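Ferric-chelate reductase (NAD(P)H) (Archaeoglobus fulgidus, PDB 1I0R) reduces ferric iron held in siderophores and other chelators to ferrous iron, using NADH or NADPH as electron donor and a flavin as cofactor. Local coordinates at residues M73-R78 with T106-A111; D51-V56 with T125-V130; V32-L35 with Q41-V44; G22-Q27 with G101-T106. All blocks are in the same frame, centred on the assembly; numbering follows the deposited sequence.

Interaction 1 of 4, residues M73-R78 with T106-A111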
loop_
_atom_site.group_PDB
_atom_site.type_symbol
_atom_site.label_atom_id
_atom_site.label_comp_id
_atom_site.label_asym_id
_atom_site.label_seq_id
_atom_site.Cartn_x
_atom_site.Cartn_y
_atom_site.Cartn_z
ATOM N N MET B 73 8.333 18.149 -10.279
ATOM C CA MET B 73 6.887 18.281 -10.150
ATOM C C MET B 73 6.203 18.404 -11.512
ATOM O O MET B 73 5.058 17.975 -11.685
ATOM C CB MET B 73 6.532 19.495 -9.285
ATOM C CG MET B 73 6.956 19.371 -7.831
ATOM S SD MET B 73 6.069 18.043 -6.963
ATOM C CE MET B 73 4.580 18.913 -6.439
ATOM N N GLU B 74 6.898 18.996 -12.479
ATOM C CA GLU B 74 6.327 19.162 -13.810
ATOM C C GLU B 74 6.109 17.809 -14.482
ATOM O O GLU B 74 5.121 17.606 -15.189
ATOM C CB GLU B 74 7.230 20.047 -14.686
ATOM C CG GLU B 74 8.725 19.781 -14.542
ATOM C CD GLU B 74 9.403 20.708 -13.529
ATOM O OE1 GLU B 74 8.941 20.785 -12.363
ATOM O OE2 GLU B 74 10.409 21.364 -13.905
ATOM N N PHE B 75 7.035 16.888 -14.246
ATOM C CA PHE B 75 6.953 15.551 -14.826
ATOM C C PHE B 75 5.752 14.832 -14.222
ATOM O O PHE B 75 4.978 14.191 -14.923
ATOM C CB PHE B 75 8.248 14.786 -14.531
ATOM C CG PHE B 75 8.334 13.439 -15.198
ATOM C CD1 PHE B 75 8.700 13.324 -16.537
ATOM C CD2 PHE B 75 8.084 12.278 -14.473
ATOM C CE1 PHE B 75 8.821 12.077 -17.143
ATOM C CE2 PHE B 75 8.201 11.021 -15.070
ATOM C CZ PHE B 75 8.572 10.918 -16.408
ATOM N N ILE B 76 5.595 14.946 -12.908
ATOM C CA ILE B 76 4.463 14.317 -12.246
ATOM C C ILE B 76 3.198 14.964 -12.802
ATOM O O ILE B 76 2.182 14.299 -13.020
ATOM C CB ILE B 76 4.561 14.507 -10.710
ATOM C CG1 ILE B 76 5.849 13.844 -10.215
ATOM C CG2 ILE B 76 3.343 13.910 -10.021
ATOM C CD1 ILE B 76 6.196 14.097 -8.752
ATOM N N GLY B 77 3.276 16.263 -13.068
ATOM C CA GLY B 77 2.131 16.977 -13.606
ATOM C C GLY B 77 1.647 16.466 -14.959
ATOM O O GLY B 77 0.440 16.465 -15.225
ATOM N N ARG B 78 2.572 16.029 -15.809
ATOM C CA ARG B 78 2.217 15.514 -17.131
ATOM C C ARG B 78 1.253 14.350 -17.033
ATOM O O ARG B 78 0.350 14.204 -17.861
ATOM C CB ARG B 78 3.455 15.018 -17.880
ATOM C CG ARG B 78 4.526 16.052 -18.076
ATOM C CD ARG B 78 5.709 15.454 -18.811
ATOM N NE ARG B 78 5.317 14.977 -20.134
ATOM C CZ ARG B 78 6.094 15.040 -21.208
ATOM N NH1 ARG B 78 7.313 15.558 -21.120
ATOM N NH2 ARG B 78 5.647 14.598 -22.374
ATOM N N THR B 106 10.618 4.701 -18.166
ATOM C CA THR B 106 11.866 4.552 -17.429
ATOM C C THR B 106 12.414 5.857 -16.897
ATOM O O THR B 106 13.249 5.859 -15.983
ATOM C CB THR B 106 12.942 3.873 -18.296
ATOM O OG1 THR B 106 13.038 4.574 -19.542
ATOM C CG2 THR B 106 12.554 2.424 -18.595
ATOM N N GLN B 107 11.933 6.965 -17.450
ATOM C CA GLN B 107 12.405 8.273 -16.996
ATOM C C GLN B 107 12.000 8.530 -15.548
ATOM O O GLN B 107 10.834 8.382 -15.196
ATOM C CB GLN B 107 11.851 9.382 -17.877
ATOM C CG GLN B 107 12.690 10.659 -17.806
ATOM C CD GLN B 107 12.228 11.700 -18.807
ATOM O OE1 GLN B 107 11.676 11.362 -19.855
ATOM N NE2 GLN B 107 12.451 12.975 -18.485
ATOM N N HIS B 108 12.977 8.919 -14.734
ATOM C CA HIS B 108 12.784 9.208 -13.311
ATOM C C HIS B 108 12.304 8.011 -12.506
ATOM O O HIS B 108 11.775 8.176 -11.405
ATOM C CB HIS B 108 11.804 10.367 -13.130
ATOM C CG HIS B 108 12.283 11.644 -13.743
ATOM N ND1 HIS B 108 13.459 12.252 -13.358
ATOM C CD2 HIS B 108 11.789 12.385 -14.763
ATOM C CE1 HIS B 108 13.672 13.312 -14.120
ATOM N NE2 HIS B 108 12.674 13.416 -14.980
ATOM N N ALA B 109 12.518 6.813 -13.038
ATOM C CA ALA B 109 12.076 5.604 -12.353
ATOM C C ALA B 109 13.199 4.831 -11.711
ATOM O O ALA B 109 14.233 4.566 -12.338
ATOM C CB ALA B 109 11.325 4.706 -13.326
ATOM N N VAL B 110 12.997 4.451 -10.451
ATOM C CA VAL B 110 13.991 3.675 -9.733
ATOM C C VAL B 110 13.831 2.219 -10.186
ATOM O O VAL B 110 14.794 1.450 -10.210
ATOM C CB VAL B 110 13.784 3.799 -8.199
ATOM C CG1 VAL B 110 14.790 2.915 -7.447
ATOM C CG2 VAL B 110 13.919 5.262 -7.773
ATOM N N ALA B 111 12.606 1.849 -10.563
ATOM C CA ALA B 111 12.302 0.504 -11.036
ATOM C C ALA B 111 11.025 0.503 -11.878
ATOM O O ALA B 111 10.224 1.433 -11.795
ATOM C CB ALA B 111 12.118 -0.453 -9.844
#
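Gln107 is the first residue of 106-111 to meet the helix 73-78, and its partner is the ring of Phe75. The carbonyl O of Gln107 lies 3.6 Å from CZ of Phe75. Its extended side chain runs on past the same ring, and the amide carbon CD of Gln107 comes 3.8 Å from CE1 of Phe75. The amide and ring planes are 43° apart. The far end of the amide is held elsewhere: OE1 accepts a hydrogen bond from the backbone N of Glu94. His108 makes a T-shaped pair with Phe75. The imidazole presents its edge to the phenyl face, with planes at 71° and centroids 4.6 Å apart. CD2 of His108 does the touching. It sits over the middle of the phenyl ring, 3.6 Å from CG of Phe75. With CG anti to the backbone N (chi1 -174°), Phe75 sends its ring off the helix toward the turn. ND1 of the imidazole is hydrogen-bonded to OE2 of Glu68, which should limit rotation of the ring. Ala109 N returns to Thr106 O at 3.2 Å, closing a type II beta turn at the start of barrel strand 109-122, tied to a short helix by the aromatic pair.

Interaction 2 of 4, residues D51-V56 with T125-V130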
loop_
_atom_site.group_PDB
_atom_site.type_symbol
_atom_site.label_atom_id
_atom_site.label_comp_id
_atom_site.label_asym_id
_atom_site.label_seq_id
_atom_site.Cartn_x
_atom_site.Cartn_y
_atom_site.Cartn_z
ATOM N N ASP B 51 -8.912 7.389 -17.944
ATOM C CA ASP B 51 -8.650 6.661 -19.174
ATOM C C ASP B 51 -7.748 5.448 -18.961
ATOM O O ASP B 51 -7.902 4.427 -19.643
ATOM C CB ASP B 51 -8.026 7.583 -20.231
ATOM C CG ASP B 51 -8.972 8.685 -20.677
ATOM O OD1 ASP B 51 -10.180 8.412 -20.867
ATOM O OD2 ASP B 51 -8.499 9.836 -20.857
ATOM N N THR B 52 -6.814 5.548 -18.013
ATOM C CA THR B 52 -5.909 4.437 -17.746
ATOM C C THR B 52 -6.716 3.261 -17.191
ATOM O O THR B 52 -6.438 2.104 -17.514
ATOM C CB THR B 52 -4.779 4.866 -16.775
ATOM O OG1 THR B 52 -4.056 5.971 -17.346
ATOM C CG2 THR B 52 -3.785 3.719 -16.551
ATOM N N HIS B 53 -7.722 3.551 -16.365
ATOM C CA HIS B 53 -8.564 2.483 -15.832
ATOM C C HIS B 53 -9.166 1.699 -17.014
ATOM O O HIS B 53 -9.099 0.465 -17.072
ATOM C CB HIS B 53 -9.705 3.075 -14.972
ATOM C CG HIS B 53 -10.832 2.117 -14.716
ATOM N ND1 HIS B 53 -10.921 1.339 -13.575
ATOM C CD2 HIS B 53 -11.892 1.771 -15.486
ATOM C CE1 HIS B 53 -11.982 0.556 -13.658
ATOM N NE2 HIS B 53 -12.586 0.799 -14.812
ATOM N N ASN B 54 -9.753 2.421 -17.962
ATOM C CA ASN B 54 -10.375 1.756 -19.088
ATOM C C ASN B 54 -9.381 1.019 -19.972
ATOM O O ASN B 54 -9.722 -0.027 -20.517
ATOM C CB ASN B 54 -11.209 2.759 -19.898
ATOM C CG ASN B 54 -12.247 3.473 -19.042
ATOM O OD1 ASN B 54 -12.805 2.888 -18.109
ATOM N ND2 ASN B 54 -12.524 4.735 -19.362
ATOM N N ALA B 55 -8.156 1.539 -20.094
ATOM C CA ALA B 55 -7.128 0.882 -20.910
ATOM C C ALA B 55 -6.724 -0.435 -20.261
ATOM O O ALA B 55 -6.518 -1.440 -20.934
ATOM C CB ALA B 55 -5.903 1.791 -21.070
ATOM N N VAL B 56 -6.618 -0.439 -18.936
ATOM C CA VAL B 56 -6.251 -1.660 -18.264
ATOM C C VAL B 56 -7.415 -2.631 -18.374
ATOM O O VAL B 56 -7.217 -3.824 -18.570
ATOM C CB VAL B 56 -5.911 -1.408 -16.775
ATOM C CG1 VAL B 56 -5.606 -2.745 -16.065
ATOM C CG2 VAL B 56 -4.712 -0.497 -16.681
ATOM N N THR B 125 -16.410 2.931 -6.758
ATOM C CA THR B 125 -15.894 4.039 -7.547
ATOM C C THR B 125 -14.592 3.716 -8.258
ATOM O O THR B 125 -14.176 4.442 -9.163
ATOM C CB THR B 125 -15.655 5.254 -6.662
ATOM O OG1 THR B 125 -14.815 4.873 -5.563
ATOM C CG2 THR B 125 -16.964 5.739 -6.074
ATOM N N HIS B 126 -13.952 2.634 -7.832
ATOM C CA HIS B 126 -12.655 2.212 -8.377
ATOM C C HIS B 126 -12.651 0.720 -8.640
ATOM O O HIS B 126 -13.524 -0.018 -8.174
ATOM C CB HIS B 126 -11.536 2.444 -7.343
ATOM C CG HIS B 126 -11.316 3.870 -6.974
ATOM N ND1 HIS B 126 -10.083 4.481 -7.082
ATOM C CD2 HIS B 126 -12.151 4.793 -6.441
ATOM C CE1 HIS B 126 -10.171 5.722 -6.629
ATOM N NE2 HIS B 126 -11.413 5.934 -6.235
ATOM N N THR B 127 -11.636 0.273 -9.373
ATOM C CA THR B 127 -11.429 -1.148 -9.614
ATOM C C THR B 127 -10.014 -1.457 -9.117
ATOM O O THR B 127 -9.074 -0.697 -9.399
ATOM C CB THR B 127 -11.481 -1.543 -11.117
ATOM O OG1 THR B 127 -12.774 -1.229 -11.641
ATOM C CG2 THR B 127 -11.241 -3.038 -11.280
ATOM N N LEU B 128 -9.869 -2.529 -8.341
ATOM C CA LEU B 128 -8.545 -2.944 -7.913
ATOM C C LEU B 128 -8.140 -4.051 -8.901
ATOM O O LEU B 128 -8.787 -5.104 -8.983
ATOM C CB LEU B 128 -8.578 -3.495 -6.476
ATOM C CG LEU B 128 -7.204 -3.810 -5.871
ATOM C CD1 LEU B 128 -6.454 -2.565 -5.555
ATOM C CD2 LEU B 128 -7.371 -4.595 -4.606
ATOM N N PHE B 129 -7.091 -3.803 -9.688
ATOM C CA PHE B 129 -6.641 -4.791 -10.660
ATOM C C PHE B 129 -5.530 -5.607 -10.042
ATOM O O PHE B 129 -4.609 -5.033 -9.482
ATOM C CB PHE B 129 -6.095 -4.105 -11.935
ATOM C CG PHE B 129 -7.136 -3.347 -12.708
ATOM C CD1 PHE B 129 -7.314 -1.978 -12.510
ATOM C CD2 PHE B 129 -7.951 -4.016 -13.617
ATOM C CE1 PHE B 129 -8.306 -1.264 -13.221
ATOM C CE2 PHE B 129 -8.945 -3.325 -14.331
ATOM C CZ PHE B 129 -9.121 -1.955 -14.133
ATOM N N VAL B 130 -5.640 -6.929 -10.106
ATOM C CA VAL B 130 -4.597 -7.789 -9.573
ATOM C C VAL B 130 -3.802 -8.320 -10.758
ATOM O O VAL B 130 -4.338 -9.012 -11.625
ATOM C CB VAL B 130 -5.184 -8.971 -8.795
ATOM C CG1 VAL B 130 -4.035 -9.857 -8.240
ATOM C CG2 VAL B 130 -6.019 -8.435 -7.624
#
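This contact packs the helix 51-59 against the strand 126-138 of the flavin reductase beta-barrel. The helix begins within the FMN-binding segment, which includes Asp51 and Thr52. The strand starts at His126, a binding residue for NADP+. The short axes pass 10.1 Å apart, with 47° between their directions. Val56 and Phe129 carry the apolar part and approach from opposite directions. CG1 of Val56 makes a CH-pi contact over the face of the Phe129 ring, 3.7 Å from its centroid. This methyl points to the strand because it stands anti to the backbone N of Val56 (chi1 177°). His53, one helical turn earlier, brings its imidazole to the rim of the same phenyl ring. The two ring planes are 56° apart and the centroids 5.4 Å apart, an oblique pair. An alanine in place of Phe129 would probably leave Val56 CG1 without its aromatic surface and open a gap between helix and strand. Val117 of strand 109-122 also touches Val56. Both faces of the Phe129 ring are used: CG2 of Thr127 lies 3.7 Å above one, offset toward the rim, opposite the Val56 methyl.

Interaction 3 of 4, residues V32-L35 with Q41-V44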
loop_
_atom_site.group_PDB
_atom_site.type_symbol
_atom_site.label_atom_id
_atom_site.label_comp_id
_atom_site.label_asym_id
_atom_site.label_seq_id
_atom_site.Cartn_x
_atom_site.Cartn_y
_atom_site.Cartn_z
ATOM N N VAL B 32 -0.510 1.273 -5.088
ATOM C CA VAL B 32 0.147 0.157 -5.759
ATOM C C VAL B 32 0.825 -0.636 -4.656
ATOM O O VAL B 32 1.560 -0.073 -3.832
ATOM C CB VAL B 32 1.231 0.642 -6.738
ATOM C CG1 VAL B 32 2.001 -0.539 -7.297
ATOM C CG2 VAL B 32 0.575 1.483 -7.859
ATOM N N PHE B 33 0.561 -1.931 -4.626
ATOM C CA PHE B 33 1.122 -2.772 -3.585
ATOM C C PHE B 33 1.247 -4.219 -4.007
ATOM O O PHE B 33 0.450 -4.726 -4.785
ATOM C CB PHE B 33 0.312 -2.624 -2.278
ATOM C CG PHE B 33 -1.180 -2.838 -2.409
ATOM C CD1 PHE B 33 -1.753 -4.028 -1.999
ATOM C CD2 PHE B 33 -2.021 -1.801 -2.805
ATOM C CE1 PHE B 33 -3.160 -4.185 -1.965
ATOM C CE2 PHE B 33 -3.415 -1.946 -2.779
ATOM C CZ PHE B 33 -3.983 -3.141 -2.355
ATOM N N GLN B 34 2.263 -4.896 -3.492
ATOM C CA GLN B 34 2.430 -6.313 -3.772
ATOM C C GLN B 34 1.460 -7.085 -2.868
ATOM O O GLN B 34 1.390 -6.816 -1.665
ATOM C CB GLN B 34 3.875 -6.753 -3.464
ATOM C CG GLN B 34 4.115 -8.252 -3.717
ATOM C CD GLN B 34 5.584 -8.646 -3.592
ATOM O OE1 GLN B 34 6.454 -7.792 -3.360
ATOM N NE2 GLN B 34 5.864 -9.944 -3.753
ATOM N N LEU B 35 0.752 -8.058 -3.427
ATOM C CA LEU B 35 -0.200 -8.844 -2.620
ATOM C C LEU B 35 0.330 -10.188 -2.179
ATOM O O LEU B 35 0.071 -10.625 -1.040
ATOM C CB LEU B 35 -1.485 -9.077 -3.412
ATOM C CG LEU B 35 -2.242 -7.800 -3.781
ATOM C CD1 LEU B 35 -3.690 -8.153 -4.057
ATOM C CD2 LEU B 35 -2.202 -6.836 -2.611
ATOM N N GLN B 41 2.295 -11.125 -7.302
ATOM C CA GLN B 41 1.136 -10.395 -7.805
ATOM C C GLN B 41 1.159 -8.976 -7.250
ATOM O O GLN B 41 1.483 -8.743 -6.074
ATOM C CB GLN B 41 -0.173 -11.093 -7.412
ATOM C CG GLN B 41 -0.282 -12.443 -8.057
ATOM C CD GLN B 41 -1.539 -13.179 -7.655
ATOM O OE1 GLN B 41 -1.718 -13.541 -6.476
ATOM N NE2 GLN B 41 -2.413 -13.411 -8.618
ATOM N N ILE B 42 0.812 -8.028 -8.115
ATOM C CA ILE B 42 0.797 -6.593 -7.785
ATOM C C ILE B 42 -0.595 -6.039 -8.014
ATOM O O ILE B 42 -1.230 -6.348 -9.020
ATOM C CB ILE B 42 1.756 -5.786 -8.708
ATOM C CG1 ILE B 42 3.159 -6.392 -8.669
ATOM C CG2 ILE B 42 1.786 -4.313 -8.288
ATOM C CD1 ILE B 42 3.761 -6.531 -7.270
ATOM N N ALA B 43 -1.073 -5.232 -7.078
ATOM C CA ALA B 43 -2.388 -4.622 -7.213
ATOM C C ALA B 43 -2.262 -3.127 -7.487
ATOM O O ALA B 43 -1.361 -2.459 -6.956
ATOM C CB ALA B 43 -3.196 -4.830 -5.933
ATOM N N VAL B 44 -3.142 -2.617 -8.356
ATOM C CA VAL B 44 -3.202 -1.176 -8.606
ATOM C C VAL B 44 -4.680 -0.816 -8.526
ATOM O O VAL B 44 -5.511 -1.503 -9.095
ATOM C CB VAL B 44 -2.617 -0.732 -10.014
ATOM C CG1 VAL B 44 -1.118 -1.051 -10.096
ATOM C CG2 VAL B 44 -3.320 -1.426 -11.136
#
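Strands 32-35 and 41-44 run antiparallel, with Phe33 and Ala43 as a hydrogen-bonded pair between two non-hydrogen-bonded pairs, Val32 with Val44 and Gln34 with Ile42. Ala43 N donates to Phe33 O at 2.8 Å, and the bond is almost straight at 179°. Phe33 N donates back to Ala43 O at 3.1 Å. Leu35 N reaches Gln41 O at 2.8 Å. Ala43 O also receives a CA-H contact from Val32.

On the face that carries Phe33 and Ala43, the small methyl is the centre of the contact. Phe33 has two conformers; in the one described, CB of Ala43 lies over the middle of the Phe33 ring, 4.0 Å from its centroid. There the ring can fold back over its neighbour because CG stands between the backbone N and the carbonyl carbon (chi1 53°). CG of Leu35 packs on CB of Ala43 at 3.8 Å. On the other face, Val32 and Val44 lie side by side and meet through CG2 and CG1. Val32 CG1 touches Ile42 CG2 as well. The end of Ile42 bends to Gln34, with CD1 of Ile42 3.8 Å from Gln34 CB, while the Gln34 amide donates from NE2 to Thr36 O.

Strand 126-138 flanks 41-44 in the barrel, and its Leu128 touches both Phe33 and Ala43. In this conformer Phe33 stacks on Phe33 of the second subunit. Gln34 and Ile42 meet Phe6 of the second subunit, so both faces contribute to the dimer interface. Val32 and Val44 turn to Val64 of strand 61-67, and Val32 also meets Tyr14 and Val16 of strand 14-20.

Interaction 4 of 4, residues G22-Q27 with G101-T106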
loop_
_atom_site.group_PDB
_atom_site.type_symbol
_atom_site.label_atom_id
_atom_site.label_comp_id
_atom_site.label_asym_id
_atom_site.label_seq_id
_atom_site.Cartn_x
_atom_site.Cartn_y
_atom_site.Cartn_z
ATOM N N GLY B 22 -4.291 0.974 -29.693
ATOM C CA GLY B 22 -3.120 1.659 -30.213
ATOM C C GLY B 22 -2.852 3.016 -29.591
ATOM O O GLY B 22 -2.234 3.881 -30.217
ATOM N N ARG B 23 -3.313 3.215 -28.360
ATOM C CA ARG B 23 -3.103 4.477 -27.665
ATOM C C ARG B 23 -2.519 4.242 -26.276
ATOM O O ARG B 23 -3.118 3.539 -25.467
ATOM C CB ARG B 23 -4.421 5.232 -27.528
ATOM C CG ARG B 23 -4.302 6.545 -26.785
ATOM C CD ARG B 23 -5.592 7.348 -26.844
ATOM N NE ARG B 23 -5.960 7.718 -28.213
ATOM C CZ ARG B 23 -6.591 6.920 -29.078
ATOM N NH1 ARG B 23 -6.941 5.684 -28.733
ATOM N NH2 ARG B 23 -6.879 7.364 -30.297
ATOM N N LYS B 24 -1.354 4.831 -26.025
ATOM C CA LYS B 24 -0.677 4.712 -24.730
ATOM C C LYS B 24 -1.430 5.550 -23.706
ATOM O O LYS B 24 -1.922 6.633 -24.030
ATOM C CB LYS B 24 0.766 5.223 -24.820
ATOM C CG LYS B 24 1.674 4.431 -25.779
ATOM C CD LYS B 24 3.134 4.903 -25.746
ATOM C CE LYS B 24 3.319 6.351 -26.213
ATOM N NZ LYS B 24 2.930 6.567 -27.629
ATOM N N CYS B 25 -1.515 5.045 -22.471
ATOM C CA CYS B 25 -2.188 5.763 -21.386
ATOM C C CYS B 25 -1.324 5.686 -20.135
ATOM O O CYS B 25 -0.514 4.774 -19.986
ATOM C CB CYS B 25 -3.536 5.139 -21.050
ATOM S SG CYS B 25 -4.817 5.210 -22.335
ATOM N N GLY B 26 -1.479 6.659 -19.252
ATOM C CA GLY B 26 -0.704 6.625 -18.019
ATOM C C GLY B 26 -1.278 7.616 -17.029
ATOM O O GLY B 26 -1.835 8.631 -17.422
ATOM N N GLN B 27 -1.165 7.312 -15.740
ATOM C CA GLN B 27 -1.660 8.217 -14.715
ATOM C C GLN B 27 -0.803 8.074 -13.465
ATOM O O GLN B 27 -0.164 7.041 -13.255
ATOM C CB GLN B 27 -3.110 7.898 -14.333
ATOM C CG GLN B 27 -3.258 6.596 -13.570
ATOM C CD GLN B 27 -4.601 6.446 -12.857
ATOM O OE1 GLN B 27 -5.586 5.998 -13.445
ATOM N NE2 GLN B 27 -4.638 6.815 -11.572
ATOM N N GLY B 101 2.842 -5.345 -24.299
ATOM C CA GLY B 101 2.354 -4.238 -25.095
ATOM C C GLY B 101 2.238 -2.921 -24.354
ATOM O O GLY B 101 1.968 -1.882 -24.956
ATOM N N VAL B 102 2.432 -2.939 -23.037
ATOM C CA VAL B 102 2.318 -1.672 -22.322
ATOM C C VAL B 102 3.593 -0.831 -22.380
ATOM O O VAL B 102 4.697 -1.360 -22.487
ATOM C CB VAL B 102 1.948 -1.881 -20.835
ATOM C CG1 VAL B 102 0.734 -2.788 -20.729
ATOM C CG2 VAL B 102 3.116 -2.459 -20.083
ATOM N N PRO B 103 3.449 0.501 -22.331
ATOM C CA PRO B 103 4.628 1.356 -22.361
ATOM C C PRO B 103 5.206 1.402 -20.943
ATOM O O PRO B 103 4.487 1.730 -19.994
ATOM C CB PRO B 103 4.061 2.711 -22.803
ATOM C CG PRO B 103 2.713 2.718 -22.222
ATOM C CD PRO B 103 2.211 1.297 -22.435
ATOM N N LEU B 104 6.477 1.054 -20.784
ATOM C CA LEU B 104 7.120 1.092 -19.471
ATOM C C LEU B 104 7.950 2.362 -19.411
ATOM O O LEU B 104 8.988 2.469 -20.091
ATOM C CB LEU B 104 8.022 -0.131 -19.282
ATOM C CG LEU B 104 7.245 -1.443 -19.418
ATOM C CD1 LEU B 104 8.200 -2.610 -19.713
ATOM C CD2 LEU B 104 6.441 -1.665 -18.115
ATOM N N VAL B 105 7.492 3.334 -18.611
ATOM C CA VAL B 105 8.209 4.601 -18.485
ATOM C C VAL B 105 9.441 4.446 -17.598
ATOM O O VAL B 105 9.331 4.109 -16.413
ATOM C CB VAL B 105 7.299 5.710 -17.911
ATOM C CG1 VAL B 105 8.091 6.995 -17.707
ATOM C CG2 VAL B 105 6.140 5.970 -18.856
ATOM N N THR B 106 10.618 4.701 -18.166
ATOM C CA THR B 106 11.866 4.552 -17.429
ATOM C C THR B 106 12.414 5.857 -16.897
ATOM O O THR B 106 13.249 5.859 -15.983
ATOM C CB THR B 106 12.942 3.873 -18.296
ATOM O OG1 THR B 106 13.038 4.574 -19.542
ATOM C CG2 THR B 106 12.554 2.424 -18.595
#
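Lys24 and Pro103 make nearly all of this contact, which is small and built from aliphatic carbons. From CB outward, the lysine chain passes obliquely across the proline ring. CB of Lys24 lies 4.1 Å from CG of Pro103. CG of Lys24 is likewise 4.1 Å from CG of Pro103 and only slightly farther from Pro103 CB. CD of Lys24 makes the nearest approach of all, 3.8 Å from Pro103 CB. Up to this point the chain is nearly straight, with chi2 at -175°. It then bends at both outer torsions, chi3 and chi4 each -63°, and these bends carry CE and NZ away from the proline. At the tip, NZ forms a salt bridge with OE2 of Glu86, on the helix 86-90. The lysine therefore works in two ways: its methylenes pack on the proline ring while its ammonium group binds a helix carboxylate. An alanine at Lys24 would probably leave Glu86 without this positive partner and uncover part of the Pro103 ring.

Cys25 adds a marginal approach, its carbonyl O 4.4 Å from CG of Pro103. No hydrogen bond joins the two segments. Each is held by other strands: Cys25 and Gln27 pair through their backbones with Ser18 and Val16, and Leu104 pairs with Lys96. Tyr95 touches both Lys24 and Pro103, and Phe90 of the helix also meets Lys24. The contact lays the two-stranded antiparallel sheet of 95-97 and 103-105 against barrel strand 23-37. Farther along that strand lies Gln27, the first residue of an FMN-binding segment of the flavin reductase fold.

Overall arrangement
All four contacts reach the six-stranded barrel. Interactions 2 and 3 lie side by side, centres about 13 Å apart, joined by a probable hydrogen bond from Phe129 N to Val44 O at 2.9 Å. Interactions 1 and 4 share Thr106 and touch where Phe75 meets Val105. Interaction 4 also meets interaction 2, through Thr52 against Gly26 and Ala55 against Cys25. That junction brings together FMN-binding residues Thr52 and Gln27. Interaction 1 stands nearby, with the side chain of Phe75 about 6 Å from that of FMN-binding Ile28. Interactions 1 and 3 lie on opposite sides of the chain's centre, about 20 Å apart between centres, and interactions 1, 2 and 3 touch the second subunit.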